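Local coordinates for protein putative 4-Hydroxy-2-oxoglutarate aldolase / 2-dehydro-3-deoxyphosphogluconate aldolase (Yersinia enterocolitica, PDB 3LM7) that is of uncharacterised function but belongs to the KDGP aldolase family of TIM-barrel proteins, at residues R78-V83 with N96-G101; D113-G118 with G158-K163. All blocks are in the same frame, centred on the assembly; numbering follows the deposited sequence.

Contact 1: R78-V83 with N96-G101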
loop_
_atom_site.group_PDB
_atom_site.type_symbol
_atom_site.label_atom_id
_atom_site.label_comp_id
_atom_site.label_asym_id
_atom_site.label_seq_id
_atom_site.Cartn_x
_atom_site.Cartn_y
_atom_site.Cartn_z
ATOM N N ARG A 78 -23.458 -21.359 -2.175
ATOM C CA ARG A 78 -24.897 -21.165 -2.299
ATOM C C ARG A 78 -25.418 -19.835 -1.661
ATOM O O ARG A 78 -26.507 -19.352 -2.003
ATOM C CB ARG A 78 -25.602 -22.350 -1.615
ATOM C CG ARG A 78 -25.316 -23.716 -2.327
ATOM C CD ARG A 78 -25.827 -24.926 -1.523
ATOM N NE ARG A 78 -25.188 -24.999 -0.198
ATOM C CZ ARG A 78 -25.544 -25.837 0.792
ATOM N NH1 ARG A 78 -26.532 -26.710 0.614
ATOM N NH2 ARG A 78 -24.921 -25.802 1.974
ATOM N N GLN A 79 -24.631 -19.226 -0.790
ATOM C CA GLN A 79 -25.029 -17.939 -0.188
ATOM C C GLN A 79 -24.548 -16.741 -0.999
ATOM O O GLN A 79 -24.785 -15.551 -0.612
ATOM C CB GLN A 79 -24.389 -17.826 1.192
ATOM C CG GLN A 79 -24.908 -18.906 2.163
ATOM C CD GLN A 79 -26.385 -18.759 2.419
ATOM O OE1 GLN A 79 -26.856 -17.700 2.870
ATOM N NE2 GLN A 79 -27.137 -19.805 2.101
ATOM N N SER A 80 -23.878 -17.007 -2.121
ATOM C CA SER A 80 -23.266 -15.889 -2.890
ATOM C C SER A 80 -24.225 -14.779 -3.347
ATOM O O SER A 80 -23.945 -13.597 -3.187
ATOM C CB SER A 80 -22.420 -16.402 -4.080
ATOM O OG SER A 80 -21.946 -15.287 -4.862
ATOM N N VAL A 81 -25.382 -15.154 -3.894
ATOM C CA VAL A 81 -26.320 -14.138 -4.346
ATOM C C VAL A 81 -26.914 -13.384 -3.133
ATOM O O VAL A 81 -27.084 -12.159 -3.164
ATOM C CB VAL A 81 -27.458 -14.803 -5.184
ATOM C CG1 VAL A 81 -28.745 -13.851 -5.308
ATOM C CG2 VAL A 81 -26.875 -15.272 -6.564
HETATM N N MSE A 82 -27.261 -14.098 -2.085
HETATM C CA MSE A 82 -27.795 -13.398 -0.895
HETATM C C MSE A 82 -26.771 -12.424 -0.315
HETATM O O MSE A 82 -27.121 -11.311 0.042
HETATM C CB MSE A 82 -28.194 -14.400 0.165
HETATM C CG MSE A 82 -29.239 -13.886 1.127
HETATM SE SE MSE A 82 -29.363 -15.247 2.546
HETATM C CE MSE A 82 -30.551 -14.315 3.690
ATOM N N VAL A 83 -25.490 -12.815 -0.265
ATOM C CA VAL A 83 -24.448 -11.863 0.203
ATOM C C VAL A 83 -24.394 -10.605 -0.662
ATOM O O VAL A 83 -24.310 -9.492 -0.136
ATOM C CB VAL A 83 -23.052 -12.539 0.331
ATOM C CG1 VAL A 83 -21.967 -11.496 0.506
ATOM C CG2 VAL A 83 -23.094 -13.456 1.598
ATOM N N ASN A 96 -17.404 -11.022 2.069
ATOM C CA ASN A 96 -16.791 -12.256 1.640
ATOM C C ASN A 96 -17.525 -12.703 0.378
ATOM O O ASN A 96 -18.756 -12.877 0.415
ATOM C CB ASN A 96 -16.959 -13.365 2.686
ATOM C CG ASN A 96 -16.031 -13.165 3.903
ATOM O OD1 ASN A 96 -14.829 -13.489 3.861
ATOM N ND2 ASN A 96 -16.575 -12.571 4.947
ATOM N N GLN A 97 -16.795 -13.013 -0.694
ATOM C CA GLN A 97 -17.451 -13.595 -1.870
ATOM C C GLN A 97 -16.678 -14.807 -2.420
ATOM O O GLN A 97 -15.487 -14.947 -2.177
ATOM C CB GLN A 97 -17.638 -12.584 -3.040
ATOM C CG GLN A 97 -19.018 -11.837 -3.039
ATOM C CD GLN A 97 -20.177 -12.815 -3.219
ATOM O OE1 GLN A 97 -19.971 -14.014 -3.458
ATOM N NE2 GLN A 97 -21.386 -12.334 -2.984
ATOM N N VAL A 98 -17.381 -15.638 -3.224
ATOM C CA VAL A 98 -16.717 -16.629 -4.087
ATOM C C VAL A 98 -16.343 -15.944 -5.409
ATOM O O VAL A 98 -16.818 -14.856 -5.708
ATOM C CB VAL A 98 -17.581 -17.888 -4.301
ATOM C CG1 VAL A 98 -17.760 -18.567 -2.911
ATOM C CG2 VAL A 98 -18.919 -17.583 -4.995
ATOM N N PHE A 99 -15.481 -16.583 -6.185
ATOM C CA PHE A 99 -14.847 -15.911 -7.322
ATOM C C PHE A 99 -15.953 -15.378 -8.252
ATOM O O PHE A 99 -15.826 -14.255 -8.805
ATOM C CB PHE A 99 -13.936 -16.965 -8.021
ATOM C CG PHE A 99 -13.191 -16.439 -9.220
ATOM C CD1 PHE A 99 -11.917 -15.931 -9.062
ATOM C CD2 PHE A 99 -13.784 -16.467 -10.513
ATOM C CE1 PHE A 99 -11.185 -15.409 -10.182
ATOM C CE2 PHE A 99 -13.091 -15.940 -11.625
ATOM C CZ PHE A 99 -11.766 -15.443 -11.453
ATOM N N THR A 100 -17.040 -16.140 -8.401
ATOM C CA THR A 100 -18.057 -15.816 -9.414
ATOM C C THR A 100 -19.087 -14.832 -8.844
ATOM O O THR A 100 -20.047 -14.491 -9.508
ATOM C CB THR A 100 -18.812 -17.123 -9.802
ATOM O OG1 THR A 100 -19.199 -17.842 -8.592
ATOM C CG2 THR A 100 -17.897 -18.020 -10.629
ATOM N N GLY A 101 -18.897 -14.395 -7.610
ATOM C CA GLY A 101 -19.808 -13.441 -6.993
ATOM C C GLY A 101 -19.210 -12.054 -6.800
ATOM O O GLY A 101 -19.950 -11.099 -6.442
HETATM O O HOH W 1 -21.395 -16.802 -7.278
#
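Ser80 and Gln97 meet because their torsions aim them at one another: OG of Ser80 lies opposite its own backbone N (chi1 175°), which carries the hydroxyl out toward 96-101, and the Gln97 chain folds back at chi2 (-63°) to bring its amide to the serine. In this TIM-barrel protein the contact joins the first turn of helix 80-90 to the loop that leaves strand 94-95 and leads into helix 102-109. The amide uses both its ends on one residue. Ser80 OG donates to Gln97 OE1 over 2.7 Å, while Gln97 NE2 donates to Ser80 O at 2.9 Å with an N-H...O angle of 162°. The Ser80 O atom lies almost exactly in the plane of the Gln97 amide, though NE2 sits somewhat off the plane of the Ser80 carbonyl. A small hydroxyl beside a planar amide on a long, flexible chain suits this interface, since glutamine can both give and accept. Its OE1 is gripped a second time, by the backbone N of Val98, so two bonds fix the turn of the amide; NE2 also reaches Ser105 OG in helix 102-109. Around this polar pair the packing is close. Gly101 brings its CA to 3.5 Å from Ser80 OG, and its lack of a side chain permits that approach. Val83, on the same turn of the helix, slides past Gln97 in the opposite direction; its CG1 lies 3.5 Å from Asn96 O, a buried carbonyl without a hydrogen-bonding partner in the model. Val98 CG2 covers Ser80 CB at 3.8 Å. A water donates to Ser80 OG from 2.9 Å and is also hydrogen-bonded to Thr100 OG1, 2.8 Å away.

Contact 2: D113-G118 with G158-K163; sequences DTVVNG and GGSSVK
Lys163 sets its CB 3.8 Å from Asn117 CG, and from there its side chain runs obliquely across the asparagine amide. The chain leaves with CG opposite the backbone N (chi1 176°), bends at chi3, and carries CE to 3.9 Å from Asn117 ND2. At the tip, NZ hydrogen-bonds to Asn96 OD1 and donates a hydrogen bond to a water that in turn donates to Asn117 OD1. A lysine serves here because its methylenes can cross the amide while its NZ reaches beyond it. Asn117 has several partners: ND2 meets Glu191 OE1, and OD1 accepts from Gln97 N. These should fix the rotation of the amide and define which end is oxygen.

Beneath these side chains, strands 115-120 and 161-164 are parallel neighbours in the inner sheet of the TIM barrel, with Asn117 opposite Ser161 and Gly118 opposite Val162. The short segments run in the same sense but diverge by 46°. Lys163 N donates to Gly118 O at 2.9 Å, whereas the bond from Gly118 N to Ser161 O is weak. Ser161 points to the same face as Asn117; its OG packs 3.1 Å from Asn117 CB and finds its polar partner in Glu191.

Before the strand proper, Ser160 takes over the pairing. Its N donates to Val116 O, 2.8 Å away and in the carbonyl plane, and its OG returns the favour by accepting from Val116 N over 3.0 Å. A compact serine can thus answer both polar atoms of one residue. Val115 CG1 rests against Ser160 CB at 3.8 Å, and a water donates to both Val116 O and Ser161 O.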
loop_
_atom_site.group_PDB
_atom_site.type_symbol
_atom_site.label_atom_id
_atom_site.label_comp_id
_atom_site.label_asym_id
_atom_site.label_seq_id
_atom_site.Cartn_x
_atom_site.Cartn_y
_atom_site.Cartn_z
ATOM N N ASP A 113 -14.976 1.395 -2.114
ATOM C CA ASP A 113 -14.324 1.407 -0.799
ATOM C C ASP A 113 -14.516 0.133 -0.047
ATOM O O ASP A 113 -13.565 -0.369 0.574
ATOM C CB ASP A 113 -14.858 2.541 0.048
ATOM C CG ASP A 113 -14.535 3.909 -0.573
ATOM O OD1 ASP A 113 -13.451 4.052 -1.134
ATOM O OD2 ASP A 113 -15.378 4.786 -0.490
ATOM N N THR A 114 -15.745 -0.375 -0.027
ATOM C CA THR A 114 -15.979 -1.634 0.703
ATOM C C THR A 114 -15.029 -2.691 0.125
ATOM O O THR A 114 -14.913 -2.836 -1.120
ATOM C CB THR A 114 -17.408 -2.092 0.484
ATOM O OG1 THR A 114 -18.280 -1.177 1.124
ATOM C CG2 THR A 114 -17.663 -3.471 1.131
ATOM N N VAL A 115 -14.363 -3.441 1.003
ATOM C CA VAL A 115 -13.473 -4.521 0.545
ATOM C C VAL A 115 -14.271 -5.754 0.164
ATOM O O VAL A 115 -15.043 -6.248 0.974
ATOM C CB VAL A 115 -12.441 -4.905 1.701
ATOM C CG1 VAL A 115 -11.621 -6.157 1.304
ATOM C CG2 VAL A 115 -11.476 -3.697 1.897
ATOM N N VAL A 116 -14.080 -6.249 -1.073
ATOM C CA VAL A 116 -14.726 -7.453 -1.530
ATOM C C VAL A 116 -13.651 -8.486 -1.857
ATOM O O VAL A 116 -12.822 -8.291 -2.807
ATOM C CB VAL A 116 -15.505 -7.170 -2.852
ATOM C CG1 VAL A 116 -16.198 -8.471 -3.336
ATOM C CG2 VAL A 116 -16.565 -6.063 -2.523
ATOM N N ASN A 117 -13.597 -9.563 -1.052
ATOM C CA ASN A 117 -12.617 -10.606 -1.354
ATOM C C ASN A 117 -13.188 -11.611 -2.380
ATOM O O ASN A 117 -14.422 -11.632 -2.684
ATOM C CB ASN A 117 -12.110 -11.287 -0.044
ATOM C CG ASN A 117 -13.163 -12.163 0.650
ATOM O OD1 ASN A 117 -13.972 -12.811 0.010
ATOM N ND2 ASN A 117 -13.078 -12.248 1.984
ATOM N N GLY A 118 -12.316 -12.451 -2.920
ATOM C CA GLY A 118 -12.785 -13.444 -3.875
ATOM C C GLY A 118 -12.080 -14.744 -3.471
ATOM O O GLY A 118 -10.865 -14.789 -3.408
ATOM N N GLY A 158 -13.762 -6.110 -10.175
ATOM C CA GLY A 158 -14.074 -5.145 -9.105
ATOM C C GLY A 158 -13.603 -5.656 -7.742
ATOM O O GLY A 158 -13.869 -5.009 -6.714
ATOM N N GLY A 159 -12.870 -6.762 -7.701
ATOM C CA GLY A 159 -12.513 -7.343 -6.379
ATOM C C GLY A 159 -11.378 -6.555 -5.733
ATOM O O GLY A 159 -10.564 -5.849 -6.465
ATOM N N SER A 160 -11.284 -6.654 -4.403
ATOM C CA SER A 160 -10.222 -5.913 -3.651
ATOM C C SER A 160 -9.069 -6.808 -3.185
ATOM O O SER A 160 -7.922 -6.324 -2.994
ATOM C CB SER A 160 -10.820 -5.305 -2.352
ATOM O OG SER A 160 -12.019 -4.600 -2.531
ATOM N N SER A 161 -9.369 -8.085 -2.958
ATOM C CA SER A 161 -8.421 -9.024 -2.295
ATOM C C SER A 161 -8.656 -10.471 -2.692
ATOM O O SER A 161 -9.753 -10.874 -3.133
ATOM C CB SER A 161 -8.521 -8.937 -0.762
ATOM O OG SER A 161 -9.840 -9.263 -0.364
ATOM N N VAL A 162 -7.632 -11.259 -2.479
ATOM C CA VAL A 162 -7.773 -12.705 -2.623
ATOM C C VAL A 162 -8.097 -13.273 -1.237
ATOM O O VAL A 162 -7.361 -12.978 -0.274
ATOM C CB VAL A 162 -6.397 -13.297 -3.056
ATOM C CG1 VAL A 162 -6.263 -14.863 -2.777
ATOM C CG2 VAL A 162 -6.082 -12.888 -4.526
ATOM N N LYS A 163 -9.157 -14.106 -1.142
ATOM C CA LYS A 163 -9.296 -14.905 0.068
ATOM C C LYS A 163 -8.712 -16.287 -0.295
ATOM O O LYS A 163 -9.164 -16.887 -1.255
ATOM C CB LYS A 163 -10.766 -15.073 0.455
ATOM C CG LYS A 163 -10.815 -16.015 1.675
ATOM C CD LYS A 163 -12.192 -16.586 1.959
ATOM C CE LYS A 163 -12.685 -15.918 3.234
ATOM N NZ LYS A 163 -14.179 -16.153 3.340
HETATM O O HOH W 2 -11.612 -9.950 -5.011
HETATM O O HOH W 3 -14.884 -15.355 0.658
#

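In the fold
Both contacts are buried within one TIM-barrel domain, but contact 2 lies nearer the centre of the chain, about 8 Å against 13 Å from contact centre to chain centre. Contact 2 joins two adjacent strands, mainly through backbone bonds extended by a serine hydroxyl. Contact 1 instead joins a helix start to the loop following a strand, and depends on a glutamine side chain. Their centres are about 12 Å apart. Strand 94-95, which leads into the loop of contact 1, is the sheet neighbour of strand 115-120. Asn96 of contact 1 connects the two directly, its OD1 being a probable shared acceptor for Lys163 and for Asn117 ND2 of contact 2.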